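Local coordinates for protein allantoicase (PDB 1O59) that hydrolyses allantoate to (S)-ureidoglycolate and urea, a step of allantoin degradation that lets yeast use purines as secondary nitrogen sources, at residues 81-86 with 185-190; 120-125 with 179-184; 278-283 with 346-351; 285-290 with 315-320. All coordinates share one frame; numbering follows the deposited sequence.

In the fold
Contacts 1 and 2 belong to the first allantoicase repeat, 3 and 4 to the second, in series along the chain. Contact 2 nests in the loop closed by contact 1, centres about 9 Å apart, and contact 4 in that of contact 3, about 10 Å apart; both pairs touch, G186 bonding A122 and T278 OG1 G319 O. Contacts 1 and 3 each join the last strand of their repeat, 186-196 or 346-354, to strand 83-84 or to the loop after strand 270-277. Contacts 2 and 4 lie in the two five-stranded antiparallel sheets, both ordered 1-2-5-3-4. Between repeats the contacts do not touch, their centres being about 33 to 48 Å apart, consistent with two similar beta domains.

Contact 1 of 4, residues 81-86 with 185-190; sequences DGWETR and GGIARF
W83 and I187 form an antiparallel hydrogen-bonded pair, W83 N giving to I187 O at 2.7 Å and I187 N to W83 O at 2.8 Å. Beyond the non-hydrogen-bonded pair E84-G186, T85 N bonds G185 O, and T85 OG1 accepts G185 N at 3.1 Å and is also hydrogen-bonded to D94 OD2. In the other direction the strand is broken by a classic bulge, A188 and R189 together standing opposite D113.

The ionic part lies at that end. R189 presents NH1 and NH2 end-on to a single oxygen, D81 OD1, at 2.9 and 3.0 Å respectively; both nitrogens approach from the same face of the carboxylate, whose plane is turned 51° from the guanidinium. With CG anti to the backbone N (chi1 -169°), D81 swings its carboxylate to this meeting point. R189 NH1 also gives to A188 O and NE to T64 O, while I67 N holds D81 OD2. A leucine in place of R189 would probably leave the buried D81 carboxylate without its counter-charge and A188 O without this donor.

Apolar contact is slight: I187 CD1 lies obliquely to the W83 ring, 4.4 Å from W83 CE3. The chemistry thus implies a short strand, 83-84, fastened by backbone bonds and closed at one end by a buried ion pair.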
loop_
_atom_site.group_PDB
_atom_site.type_symbol
_atom_site.label_atom_id
_atom_site.label_comp_id
_atom_site.label_asym_id
_atom_site.label_seq_id
_atom_site.Cartn_x
_atom_site.Cartn_y
_atom_site.Cartn_z
ATOM N N ASP A 81 -17.618 -2.074 -10.654
ATOM C CA ASP A 81 -16.256 -2.228 -10.188
ATOM C C ASP A 81 -16.260 -1.946 -8.705
ATOM O O ASP A 81 -15.957 -0.830 -8.241
ATOM C CB ASP A 81 -15.343 -1.283 -10.942
ATOM C CG ASP A 81 -13.880 -1.567 -10.698
ATOM O OD1 ASP A 81 -13.532 -2.361 -9.776
ATOM O OD2 ASP A 81 -13.005 -1.024 -11.402
ATOM N N GLY A 82 -16.657 -2.969 -7.964
ATOM C CA GLY A 82 -16.955 -2.797 -6.561
ATOM C C GLY A 82 -17.647 -3.942 -5.891
ATOM O O GLY A 82 -17.932 -4.979 -6.495
ATOM N N TRP A 83 -17.913 -3.742 -4.620
ATOM C CA TRP A 83 -18.698 -4.671 -3.830
ATOM C C TRP A 83 -20.105 -4.110 -3.723
ATOM O O TRP A 83 -20.270 -2.957 -3.317
ATOM C CB TRP A 83 -18.095 -4.783 -2.437
ATOM C CG TRP A 83 -18.857 -5.650 -1.494
ATOM C CD1 TRP A 83 -19.439 -6.838 -1.778
ATOM C CD2 TRP A 83 -19.098 -5.400 -0.122
ATOM N NE1 TRP A 83 -20.034 -7.358 -0.664
ATOM C CE2 TRP A 83 -19.833 -6.496 0.382
ATOM C CE3 TRP A 83 -18.756 -4.352 0.761
ATOM C CZ2 TRP A 83 -20.242 -6.590 1.746
ATOM C CZ3 TRP A 83 -19.158 -4.441 2.122
ATOM C CH2 TRP A 83 -19.899 -5.553 2.591
ATOM N N GLU A 84 -21.102 -4.881 -4.131
ATOM C CA GLU A 84 -22.461 -4.456 -3.962
ATOM C C GLU A 84 -23.376 -5.618 -3.583
ATOM O O GLU A 84 -23.344 -6.688 -4.213
ATOM C CB GLU A 84 -23.002 -3.744 -5.217
ATOM C CG GLU A 84 -24.402 -3.176 -4.997
ATOM C CD GLU A 84 -25.084 -2.711 -6.259
ATOM O OE1 GLU A 84 -24.451 -2.780 -7.341
ATOM O OE2 GLU A 84 -26.257 -2.250 -6.156
ATOM N N THR A 85 -24.191 -5.389 -2.551
ATOM C CA THR A 85 -25.022 -6.438 -1.971
ATOM C C THR A 85 -26.464 -6.289 -2.343
ATOM O O THR A 85 -26.881 -5.270 -2.856
ATOM C CB THR A 85 -24.904 -6.434 -0.435
ATOM O OG1 THR A 85 -25.253 -5.145 0.118
ATOM C CG2 THR A 85 -23.414 -6.724 -0.035
ATOM N N ARG A 86 -27.224 -7.344 -2.106
ATOM C CA ARG A 86 -28.651 -7.324 -2.391
ATOM C C ARG A 86 -29.347 -6.289 -1.512
ATOM O O ARG A 86 -28.812 -5.853 -0.485
ATOM C CB ARG A 86 -29.268 -8.709 -2.180
ATOM C CG ARG A 86 -28.953 -9.350 -0.825
ATOM C CD ARG A 86 -29.820 -8.946 0.360
ATOM N NE ARG A 86 -29.117 -9.347 1.565
ATOM C CZ ARG A 86 -28.067 -8.718 2.062
ATOM N NH1 ARG A 86 -27.614 -7.586 1.526
ATOM N NH2 ARG A 86 -27.465 -9.225 3.116
ATOM N N GLY A 185 -25.599 -2.044 0.321
ATOM C CA GLY A 185 -25.307 -1.074 -0.740
ATOM C C GLY A 185 -24.051 -1.390 -1.532
ATOM O O GLY A 185 -23.667 -2.542 -1.689
ATOM N N GLY A 186 -23.383 -0.351 -2.002
ATOM C CA GLY A 186 -22.178 -0.536 -2.792
ATOM C C GLY A 186 -21.005 0.270 -2.277
ATOM O O GLY A 186 -21.158 1.399 -1.760
ATOM N N ILE A 187 -19.835 -0.337 -2.413
ATOM C CA ILE A 187 -18.574 0.327 -2.186
ATOM C C ILE A 187 -17.589 -0.125 -3.278
ATOM O O ILE A 187 -17.390 -1.320 -3.491
ATOM C CB ILE A 187 -18.007 -0.019 -0.787
ATOM C CG1 ILE A 187 -18.930 0.504 0.342
ATOM C CG2 ILE A 187 -16.585 0.560 -0.621
ATOM C CD1 ILE A 187 -18.567 -0.051 1.726
ATOM N N ALA A 188 -16.935 0.848 -3.903
ATOM C CA ALA A 188 -15.964 0.592 -4.961
ATOM C C ALA A 188 -14.630 0.095 -4.386
ATOM O O ALA A 188 -14.182 -1.014 -4.732
ATOM C CB ALA A 188 -15.771 1.856 -5.810
ATOM N N ARG A 189 -14.030 0.882 -3.485
ATOM C CA ARG A 189 -12.716 0.549 -2.927
ATOM C C ARG A 189 -12.625 0.735 -1.450
ATOM O O ARG A 189 -13.241 1.667 -0.884
ATOM C CB ARG A 189 -11.595 1.380 -3.555
ATOM C CG ARG A 189 -11.288 1.046 -5.021
ATOM C CD ARG A 189 -10.791 -0.358 -5.258
ATOM N NE ARG A 189 -10.477 -0.566 -6.687
ATOM C CZ ARG A 189 -11.362 -0.894 -7.625
ATOM N NH1 ARG A 189 -12.635 -1.127 -7.336
ATOM N NH2 ARG A 189 -10.952 -1.040 -8.868
ATOM N N PHE A 190 -11.810 -0.116 -0.826
ATOM C CA PHE A 190 -11.487 0.028 0.611
ATOM C C PHE A 190 -9.992 -0.108 0.864
ATOM O O PHE A 190 -9.424 -1.177 0.665
ATOM C CB PHE A 190 -12.273 -0.998 1.426
ATOM C CG PHE A 190 -11.956 -1.017 2.916
ATOM C CD1 PHE A 190 -11.716 0.174 3.643
ATOM C CD2 PHE A 190 -11.949 -2.233 3.607
ATOM C CE1 PHE A 190 -11.444 0.140 5.012
ATOM C CE2 PHE A 190 -11.707 -2.265 4.980
ATOM C CZ PHE A 190 -11.452 -1.074 5.680
#

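Contact 2 of 4, residues 120-125 with 179-184; sequences NHAPFV and LKMYPD
F124 and Y182 meet where strands 124-130 and 176-182 run antiparallel: Y182 N gives a nearly straight bond to F124 O (2.9 Å, 172°), V125 with M181 makes the neighbouring non-hydrogen-bonded pair, and beside it V125 CA directs a CA-H...O contact to K180 O at 3.2 Å.

The Y182 ring turns its edge to this backbone, with F124 O in its plane 3.6 Å from Y182 CD1. Its hydroxyl bonds S126, and both Y182 and F124 make cation-pi contacts with K152. V125 and M181 point to the other face of the sheet. There a chi1 of 155° carries V125 CG1 across to L179 CD1, 3.6 Å away, and the selenium of M181, a selenomethionine, presses on A122 CB at 3.5 Å; I187 and W83 lie against the same group.

Beyond the paired residues, the P123 ring sets its CD against Y182 O at 3.2 Å and crosses P183 at about a right angle. The peptide bond before P183 is cis. A glycine in place of P123 would probably open a gap beside Y182 O and set the chain before F124 free to turn.

The central strand 176-182 and its inner neighbour 124-130 meeting in a five-stranded antiparallel sheet, with another sheet's residues packed on one face, are consistent with the beta-sandwich of galactose-binding-domain-like folds.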
loop_
_atom_site.group_PDB
_atom_site.type_symbol
_atom_site.label_atom_id
_atom_site.label_comp_id
_atom_site.label_asym_id
_atom_site.label_seq_id
_atom_site.Cartn_x
_atom_site.Cartn_y
_atom_site.Cartn_z
ATOM N N ASN A 120 -27.136 4.319 -4.166
ATOM C CA ASN A 120 -27.090 2.989 -3.589
ATOM C C ASN A 120 -25.732 2.744 -2.894
ATOM O O ASN A 120 -25.389 1.605 -2.571
ATOM C CB ASN A 120 -27.385 1.925 -4.654
ATOM C CG ASN A 120 -26.376 1.933 -5.802
ATOM O OD1 ASN A 120 -25.802 2.977 -6.126
ATOM N ND2 ASN A 120 -26.158 0.767 -6.423
ATOM N N HIS A 121 -24.969 3.823 -2.677
ATOM C CA HIS A 121 -23.729 3.765 -1.931
ATOM C C HIS A 121 -24.007 3.318 -0.502
ATOM O O HIS A 121 -25.101 3.509 -0.003
ATOM C CB HIS A 121 -23.076 5.136 -1.896
ATOM C CG HIS A 121 -23.949 6.203 -1.309
ATOM N ND1 HIS A 121 -23.870 6.579 0.013
ATOM C CD2 HIS A 121 -24.955 6.930 -1.848
ATOM C CE1 HIS A 121 -24.776 7.507 0.255
ATOM N NE2 HIS A 121 -25.455 7.732 -0.856
ATOM N N ALA A 122 -23.016 2.673 0.125
ATOM C CA ALA A 122 -23.026 2.430 1.578
ATOM C C ALA A 122 -23.398 3.717 2.337
ATOM O O ALA A 122 -22.689 4.720 2.178
ATOM C CB ALA A 122 -21.655 1.995 2.020
ATOM N N PRO A 123 -24.482 3.710 3.129
ATOM C CA PRO A 123 -24.859 4.882 3.921
ATOM C C PRO A 123 -23.949 5.136 5.101
ATOM O O PRO A 123 -23.727 6.288 5.465
ATOM C CB PRO A 123 -26.265 4.535 4.439
ATOM C CG PRO A 123 -26.669 3.337 3.711
ATOM C CD PRO A 123 -25.451 2.608 3.301
ATOM N N PHE A 124 -23.478 4.064 5.723
ATOM C CA PHE A 124 -22.636 4.157 6.888
ATOM C C PHE A 124 -21.705 2.960 6.874
ATOM O O PHE A 124 -22.072 1.867 6.457
ATOM C CB PHE A 124 -23.416 4.126 8.195
ATOM C CG PHE A 124 -24.349 5.290 8.408
ATOM C CD1 PHE A 124 -25.676 5.207 8.022
ATOM C CD2 PHE A 124 -23.918 6.438 9.044
ATOM C CE1 PHE A 124 -26.566 6.265 8.238
ATOM C CE2 PHE A 124 -24.776 7.497 9.255
ATOM C CZ PHE A 124 -26.105 7.418 8.859
ATOM N N VAL A 125 -20.498 3.191 7.371
ATOM C CA VAL A 125 -19.469 2.189 7.445
ATOM C C VAL A 125 -18.895 2.239 8.861
ATOM O O VAL A 125 -18.835 3.307 9.493
ATOM C CB VAL A 125 -18.387 2.488 6.371
ATOM C CG1 VAL A 125 -17.065 1.919 6.735
ATOM C CG2 VAL A 125 -18.808 1.955 4.965
ATOM N N LEU A 179 -14.948 -4.980 7.580
ATOM C CA LEU A 179 -15.667 -3.815 7.103
ATOM C C LEU A 179 -17.147 -4.083 7.259
ATOM O O LEU A 179 -17.645 -5.110 6.828
ATOM C CB LEU A 179 -15.302 -3.569 5.641
ATOM C CG LEU A 179 -16.129 -2.564 4.840
ATOM C CD1 LEU A 179 -15.918 -1.158 5.325
ATOM C CD2 LEU A 179 -15.717 -2.732 3.372
ATOM N N LYS A 180 -17.842 -3.160 7.904
ATOM C CA LYS A 180 -19.284 -3.255 8.083
ATOM C C LYS A 180 -19.947 -2.117 7.300
ATOM O O LYS A 180 -19.551 -0.971 7.420
ATOM C CB LYS A 180 -19.652 -3.123 9.564
ATOM C CG LYS A 180 -19.078 -4.165 10.523
ATOM C CD LYS A 180 -19.873 -4.096 11.853
ATOM C CE LYS A 180 -19.558 -5.262 12.807
ATOM N NZ LYS A 180 -20.141 -5.076 14.205
HETATM N N MSE A 181 -20.956 -2.452 6.505
HETATM C CA MSE A 181 -21.793 -1.496 5.767
HETATM C C MSE A 181 -23.243 -1.614 6.260
HETATM O O MSE A 181 -23.843 -2.707 6.215
HETATM C CB MSE A 181 -21.711 -1.850 4.270
HETATM C CG MSE A 181 -22.805 -1.273 3.362
HETATM SE SE MSE A 181 -22.307 -1.404 1.454
HETATM C CE MSE A 181 -22.255 -3.196 1.310
ATOM N N TYR A 182 -23.794 -0.495 6.712
ATOM C CA TYR A 182 -25.113 -0.471 7.312
ATOM C C TYR A 182 -26.157 0.177 6.390
ATOM O O TYR A 182 -26.084 1.401 6.173
ATOM C CB TYR A 182 -25.093 0.343 8.608
ATOM C CG TYR A 182 -24.084 -0.075 9.666
ATOM C CD1 TYR A 182 -22.744 0.316 9.581
ATOM C CD2 TYR A 182 -24.492 -0.787 10.795
ATOM C CE1 TYR A 182 -21.833 -0.016 10.573
ATOM C CE2 TYR A 182 -23.588 -1.135 11.794
ATOM C CZ TYR A 182 -22.266 -0.742 11.687
ATOM O OH TYR A 182 -21.378 -1.093 12.681
ATOM N N PRO A 183 -27.140 -0.580 5.879
ATOM C CA PRO A 183 -27.336 -2.014 6.111
ATOM C C PRO A 183 -26.926 -2.871 4.918
ATOM O O PRO A 183 -26.784 -4.087 5.053
ATOM C CB PRO A 183 -28.838 -2.113 6.308
ATOM C CG PRO A 183 -29.350 -1.088 5.386
ATOM C CD PRO A 183 -28.383 0.068 5.441
ATOM N N ASP A 184 -26.722 -2.202 3.785
ATOM C CA ASP A 184 -26.440 -2.804 2.504
ATOM C C ASP A 184 -26.155 -1.679 1.482
ATOM O O ASP A 184 -26.418 -0.505 1.762
ATOM C CB ASP A 184 -27.602 -3.709 2.037
ATOM C CG ASP A 184 -28.943 -3.015 2.011
ATOM O OD1 ASP A 184 -29.172 -2.166 1.144
ATOM O OD2 ASP A 184 -29.873 -3.302 2.786
#

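Contact 3 of 4, residues 278-283 with 346-351; sequences TAHFRG and GVKRIR
The ammonium of K348, carried past A279 on a coiled side chain, is gripped by a salt bridge to D244 OD1 and a hydrogen bond to R238 O. A chi1 of -162° starts the K348 side chain away from its own N, and three successive bends bring CE past A279 O at 3.3 Å while K348 CB rests on A279 CB at 4.1 Å. Both partners of the ammonium lie outside the two segments.

The shape of the loop comes from a type II beta turn, T278 to F281, closed by F281 N bonding T278 O at 2.9 Å. In it H280 takes the positive phi angle (70°) that the third position of such a turn calls for. Strand 346-354 is itself interrupted by a classic bulge, where K348 and R349 lie opposite the single residue D277 of strand 270-277. R349 braces K348 from within the strand, its NH1 bonding both K348 O and, outside the two segments, D244 O.

From the turn, F281 lays its ring flat over the opposing backbone. G346 CA sits 3.7 Å from the centroid of the F281 ring, 13° off the normal, a CH-pi contact, while F281 CE2 reaches K348 N at 3.5 Å. A CB on G346 would run straight into F281 CD1. Alongside, T278 CG2 rests 4.0 Å from G346 O, and its OG1 turns instead to G319 O and K322 N.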
loop_
_atom_site.group_PDB
_atom_site.type_symbol
_atom_site.label_atom_id
_atom_site.label_comp_id
_atom_site.label_asym_id
_atom_site.label_seq_id
_atom_site.Cartn_x
_atom_site.Cartn_y
_atom_site.Cartn_z
ATOM N N THR A 278 14.069 -4.169 -13.228
ATOM C CA THR A 278 13.306 -3.518 -14.307
ATOM C C THR A 278 12.356 -4.477 -15.031
ATOM O O THR A 278 12.008 -4.250 -16.173
ATOM C CB THR A 278 14.283 -2.912 -15.316
ATOM O OG1 THR A 278 15.221 -3.908 -15.749
ATOM C CG2 THR A 278 15.141 -1.815 -14.649
ATOM N N ALA A 279 11.961 -5.555 -14.358
ATOM C CA ALA A 279 10.973 -6.513 -14.874
ATOM C C ALA A 279 9.851 -5.798 -15.623
ATOM O O ALA A 279 9.274 -4.832 -15.116
ATOM C CB ALA A 279 10.389 -7.381 -13.736
ATOM N N HIS A 280 9.588 -6.276 -16.836
ATOM C CA HIS A 280 8.543 -5.741 -17.742
ATOM C C HIS A 280 8.778 -4.381 -18.357
ATOM O O HIS A 280 8.109 -4.073 -19.342
ATOM C CB HIS A 280 7.130 -5.808 -17.149
ATOM C CG HIS A 280 6.831 -7.129 -16.525
ATOM N ND1 HIS A 280 6.800 -8.296 -17.254
ATOM C CD2 HIS A 280 6.636 -7.483 -15.235
ATOM C CE1 HIS A 280 6.554 -9.312 -16.439
ATOM N NE2 HIS A 280 6.434 -8.840 -15.210
ATOM N N PHE A 281 9.743 -3.616 -17.867
ATOM C CA PHE A 281 10.110 -2.358 -18.532
ATOM C C PHE A 281 11.145 -2.597 -19.626
ATOM O O PHE A 281 12.335 -2.779 -19.371
ATOM C CB PHE A 281 10.579 -1.331 -17.524
ATOM C CG PHE A 281 9.533 -0.997 -16.523
ATOM C CD1 PHE A 281 8.513 -0.109 -16.846
ATOM C CD2 PHE A 281 9.507 -1.636 -15.270
ATOM C CE1 PHE A 281 7.504 0.187 -15.925
ATOM C CE2 PHE A 281 8.501 -1.329 -14.327
ATOM C CZ PHE A 281 7.502 -0.427 -14.653
ATOM N N ARG A 282 10.652 -2.599 -20.856
ATOM C CA ARG A 282 11.397 -3.140 -21.992
ATOM C C ARG A 282 11.810 -2.062 -22.978
ATOM O O ARG A 282 12.885 -2.185 -23.586
ATOM C CB ARG A 282 10.595 -4.228 -22.703
ATOM C CG ARG A 282 10.730 -5.526 -22.011
ATOM C CD ARG A 282 9.639 -6.534 -22.302
ATOM N NE ARG A 282 9.905 -7.805 -21.610
ATOM C CZ ARG A 282 8.967 -8.691 -21.242
ATOM N NH1 ARG A 282 7.674 -8.455 -21.466
ATOM N NH2 ARG A 282 9.310 -9.834 -20.641
ATOM N N GLY A 283 10.961 -1.055 -23.162
ATOM C CA GLY A 283 11.293 0.057 -24.007
ATOM C C GLY A 283 11.427 1.344 -23.225
ATOM O O GLY A 283 11.516 2.390 -23.839
ATOM N N GLY A 346 11.201 3.282 -15.840
ATOM C CA GLY A 346 10.448 2.411 -14.971
ATOM C C GLY A 346 11.288 1.360 -14.301
ATOM O O GLY A 346 12.086 0.691 -14.928
ATOM N N VAL A 347 11.058 1.208 -13.007
ATOM C CA VAL A 347 11.679 0.176 -12.208
ATOM C C VAL A 347 10.562 -0.605 -11.488
ATOM O O VAL A 347 9.683 -0.002 -10.892
ATOM C CB VAL A 347 12.614 0.829 -11.161
ATOM C CG1 VAL A 347 13.156 -0.224 -10.188
ATOM C CG2 VAL A 347 13.763 1.549 -11.854
ATOM N N LYS A 348 10.605 -1.931 -11.535
ATOM C CA LYS A 348 9.625 -2.748 -10.794
ATOM C C LYS A 348 9.875 -2.795 -9.265
ATOM O O LYS A 348 8.962 -2.622 -8.485
ATOM C CB LYS A 348 9.587 -4.172 -11.354
ATOM C CG LYS A 348 8.353 -4.994 -10.991
ATOM C CD LYS A 348 7.056 -4.351 -11.515
ATOM C CE LYS A 348 6.766 -4.737 -12.921
ATOM N NZ LYS A 348 6.200 -6.134 -12.930
ATOM N N ARG A 349 11.108 -3.079 -8.859
ATOM C CA ARG A 349 11.408 -3.270 -7.456
ATOM C C ARG A 349 12.780 -2.788 -7.100
ATOM O O ARG A 349 13.681 -2.699 -7.961
ATOM C CB ARG A 349 11.327 -4.742 -7.081
ATOM C CG ARG A 349 9.976 -5.409 -7.344
ATOM C CD ARG A 349 8.860 -5.034 -6.389
ATOM N NE ARG A 349 7.686 -5.829 -6.706
ATOM C CZ ARG A 349 6.680 -5.445 -7.451
ATOM N NH1 ARG A 349 6.630 -4.248 -7.983
ATOM N NH2 ARG A 349 5.719 -6.292 -7.711
ATOM N N ILE A 350 12.921 -2.452 -5.814
ATOM C CA ILE A 350 14.236 -2.343 -5.181
ATOM C C ILE A 350 14.312 -3.153 -3.875
ATOM O O ILE A 350 13.380 -3.195 -3.054
ATOM C CB ILE A 350 14.694 -0.860 -4.998
ATOM C CG1 ILE A 350 16.158 -0.836 -4.504
ATOM C CG2 ILE A 350 13.788 -0.078 -4.031
ATOM C CD1 ILE A 350 16.782 0.535 -4.533
ATOM N N ARG A 351 15.429 -3.851 -3.742
ATOM C CA ARG A 351 15.650 -4.758 -2.637
ATOM C C ARG A 351 16.935 -4.323 -2.041
ATOM O O ARG A 351 17.878 -4.085 -2.775
ATOM C CB ARG A 351 15.791 -6.224 -3.083
ATOM C CG ARG A 351 14.787 -6.685 -4.091
ATOM C CD ARG A 351 13.377 -6.493 -3.641
ATOM N NE ARG A 351 12.447 -7.290 -4.398
ATOM C CZ ARG A 351 11.136 -7.277 -4.232
ATOM N NH1 ARG A 351 10.580 -6.479 -3.322
ATOM N NH2 ARG A 351 10.378 -8.077 -4.987
#

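Contact 4 of 4, residues 285-290 with 315-320; sequences FPQFIT and KSKTGP
F285 lays its ring over the G319-P320 peptide, with P320 N 3.6 Å above the plane and over the ring centre. The proline lies side by side with the phenylalanine: P320 CD makes a CH-pi contact, and P320 CB touches F285 CE1 at 3.5 Å.

T318 links this end to the strands. Its OG1 gives a short bond to P286 O, 2.6 Å, reaching the oxygen from above the carbonyl plane. The same torsion (chi1 42°) leaves CG2 anti to the carbonyl carbon, where it meets I289 CG2 at 3.6 Å. T318 N bonds Q287 O almost straight (173°), and a water bridges Q287 O and T318 O, with K317 NZ a weak third partner. A classic bulge sets Q287 and F288 across from I342, and beside it F288 pairs with K317 and I289 with S316: I289 N gives to S316 O at 2.9 Å and S316 N to I289 O at 3.0 Å.

On the side of the sheet with F288 and K317, the long K315 side chain reaches over one face of the F288 ring. K315 CE stands 3.6 Å from the ring centroid and NZ 4.2 Å, so a CH-pi contact and a cation-pi contact share that face, while K317 CA approaches the ring obliquely.

Chemically, this contact at one edge of the five-stranded sheet combines a buried hydroxyl whose polarity is met by a backbone carbonyl with an exposed lysine whose charge is probably stabilised partly by aromatic electrons.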
loop_
_atom_site.group_PDB
_atom_site.type_symbol
_atom_site.label_atom_id
_atom_site.label_comp_id
_atom_site.label_asym_id
_atom_site.label_seq_id
_atom_site.Cartn_x
_atom_site.Cartn_y
_atom_site.Cartn_z
ATOM N N PHE A 285 13.015 1.375 -19.595
ATOM C CA PHE A 285 13.830 1.131 -18.405
ATOM C C PHE A 285 14.772 2.286 -18.318
ATOM O O PHE A 285 15.012 2.931 -19.318
ATOM C CB PHE A 285 14.605 -0.228 -18.528
ATOM C CG PHE A 285 15.417 -0.369 -19.784
ATOM C CD1 PHE A 285 14.845 -0.898 -20.954
ATOM C CD2 PHE A 285 16.753 -0.021 -19.798
ATOM C CE1 PHE A 285 15.596 -1.053 -22.109
ATOM C CE2 PHE A 285 17.526 -0.176 -20.958
ATOM C CZ PHE A 285 16.952 -0.676 -22.110
ATOM N N PRO A 286 15.303 2.607 -17.154
ATOM C CA PRO A 286 16.204 3.775 -17.095
ATOM C C PRO A 286 17.478 3.497 -17.855
ATOM O O PRO A 286 17.824 2.337 -18.084
ATOM C CB PRO A 286 16.473 3.956 -15.617
ATOM C CG PRO A 286 15.410 3.156 -14.948
ATOM C CD PRO A 286 15.110 1.993 -15.834
ATOM N N GLN A 287 18.151 4.550 -18.283
ATOM C CA GLN A 287 19.417 4.370 -18.943
ATOM C C GLN A 287 20.496 4.067 -17.915
ATOM O O GLN A 287 21.384 3.262 -18.181
ATOM C CB GLN A 287 19.761 5.616 -19.745
ATOM C CG GLN A 287 21.030 5.508 -20.482
ATOM C CD GLN A 287 21.275 6.695 -21.309
ATOM O OE1 GLN A 287 20.736 7.768 -21.038
ATOM N NE2 GLN A 287 22.062 6.520 -22.349
ATOM N N PHE A 288 20.409 4.723 -16.750
ATOM C CA PHE A 288 21.309 4.473 -15.626
ATOM C C PHE A 288 20.547 4.577 -14.351
ATOM O O PHE A 288 19.433 5.091 -14.340
ATOM C CB PHE A 288 22.402 5.531 -15.518
ATOM C CG PHE A 288 23.287 5.647 -16.716
ATOM C CD1 PHE A 288 24.323 4.739 -16.924
ATOM C CD2 PHE A 288 23.130 6.700 -17.608
ATOM C CE1 PHE A 288 25.171 4.863 -18.005
ATOM C CE2 PHE A 288 23.969 6.827 -18.705
ATOM C CZ PHE A 288 24.987 5.899 -18.896
ATOM N N ILE A 289 21.175 4.122 -13.262
ATOM C CA ILE A 289 20.656 4.327 -11.897
ATOM C C ILE A 289 21.790 4.610 -10.908
ATOM O O ILE A 289 22.939 4.294 -11.149
ATOM C CB ILE A 289 19.775 3.108 -11.377
ATOM C CG1 ILE A 289 20.618 1.851 -11.166
ATOM C CG2 ILE A 289 18.590 2.805 -12.299
ATOM C CD1 ILE A 289 21.198 1.713 -9.792
ATOM N N THR A 290 21.426 5.222 -9.791
ATOM C CA THR A 290 22.279 5.262 -8.611
ATOM C C THR A 290 21.419 4.943 -7.392
ATOM O O THR A 290 20.216 5.051 -7.446
ATOM C CB THR A 290 22.984 6.662 -8.408
ATOM O OG1 THR A 290 22.005 7.688 -8.184
ATOM C CG2 THR A 290 23.765 7.124 -9.629
ATOM N N LYS A 315 26.898 5.424 -10.562
ATOM C CA LYS A 315 26.175 5.457 -11.841
ATOM C C LYS A 315 26.381 4.121 -12.528
ATOM O O LYS A 315 27.515 3.731 -12.778
ATOM C CB LYS A 315 26.668 6.621 -12.710
ATOM C CG LYS A 315 25.825 6.924 -13.950
ATOM C CD LYS A 315 26.204 8.285 -14.527
ATOM C CE LYS A 315 25.642 8.515 -15.941
ATOM N NZ LYS A 315 26.660 9.070 -16.925
ATOM N N SER A 316 25.278 3.421 -12.800
ATOM C CA SER A 316 25.310 2.052 -13.287
ATOM C C SER A 316 24.362 1.938 -14.441
ATOM O O SER A 316 23.197 2.307 -14.317
ATOM C CB SER A 316 24.852 1.083 -12.193
ATOM O OG SER A 316 25.805 0.990 -11.157
ATOM N N LYS A 317 24.862 1.402 -15.552
ATOM C CA LYS A 317 24.057 1.171 -16.750
ATOM C C LYS A 317 23.018 0.065 -16.472
ATOM O O LYS A 317 23.353 -0.973 -15.915
ATOM C CB LYS A 317 24.945 0.774 -17.956
ATOM C CG LYS A 317 24.269 1.025 -19.292
ATOM C CD LYS A 317 25.089 0.608 -20.544
ATOM C CE LYS A 317 24.416 1.129 -21.871
ATOM N NZ LYS A 317 24.147 2.652 -21.859
ATOM N N THR A 318 21.768 0.328 -16.866
ATOM C CA THR A 318 20.642 -0.588 -16.663
ATOM C C THR A 318 20.078 -1.119 -17.985
ATOM O O THR A 318 20.257 -0.523 -19.070
ATOM C CB THR A 318 19.494 0.054 -15.793
ATOM O OG1 THR A 318 19.252 1.425 -16.161
ATOM C CG2 THR A 318 19.902 0.123 -14.321
ATOM N N GLY A 319 19.433 -2.280 -17.853
ATOM C CA GLY A 319 18.942 -3.053 -18.976
ATOM C C GLY A 319 17.465 -3.305 -18.781
ATOM O O GLY A 319 16.907 -3.006 -17.714
ATOM N N PRO A 320 16.826 -3.847 -19.813
ATOM C CA PRO A 320 15.415 -4.119 -19.757
ATOM C C PRO A 320 15.169 -5.359 -18.965
ATOM O O PRO A 320 15.906 -6.356 -19.107
ATOM C CB PRO A 320 15.041 -4.384 -21.224
ATOM C CG PRO A 320 16.254 -4.873 -21.867
ATOM C CD PRO A 320 17.403 -4.239 -21.114
HETATM O O HOH W 1 21.366 1.728 -20.401
#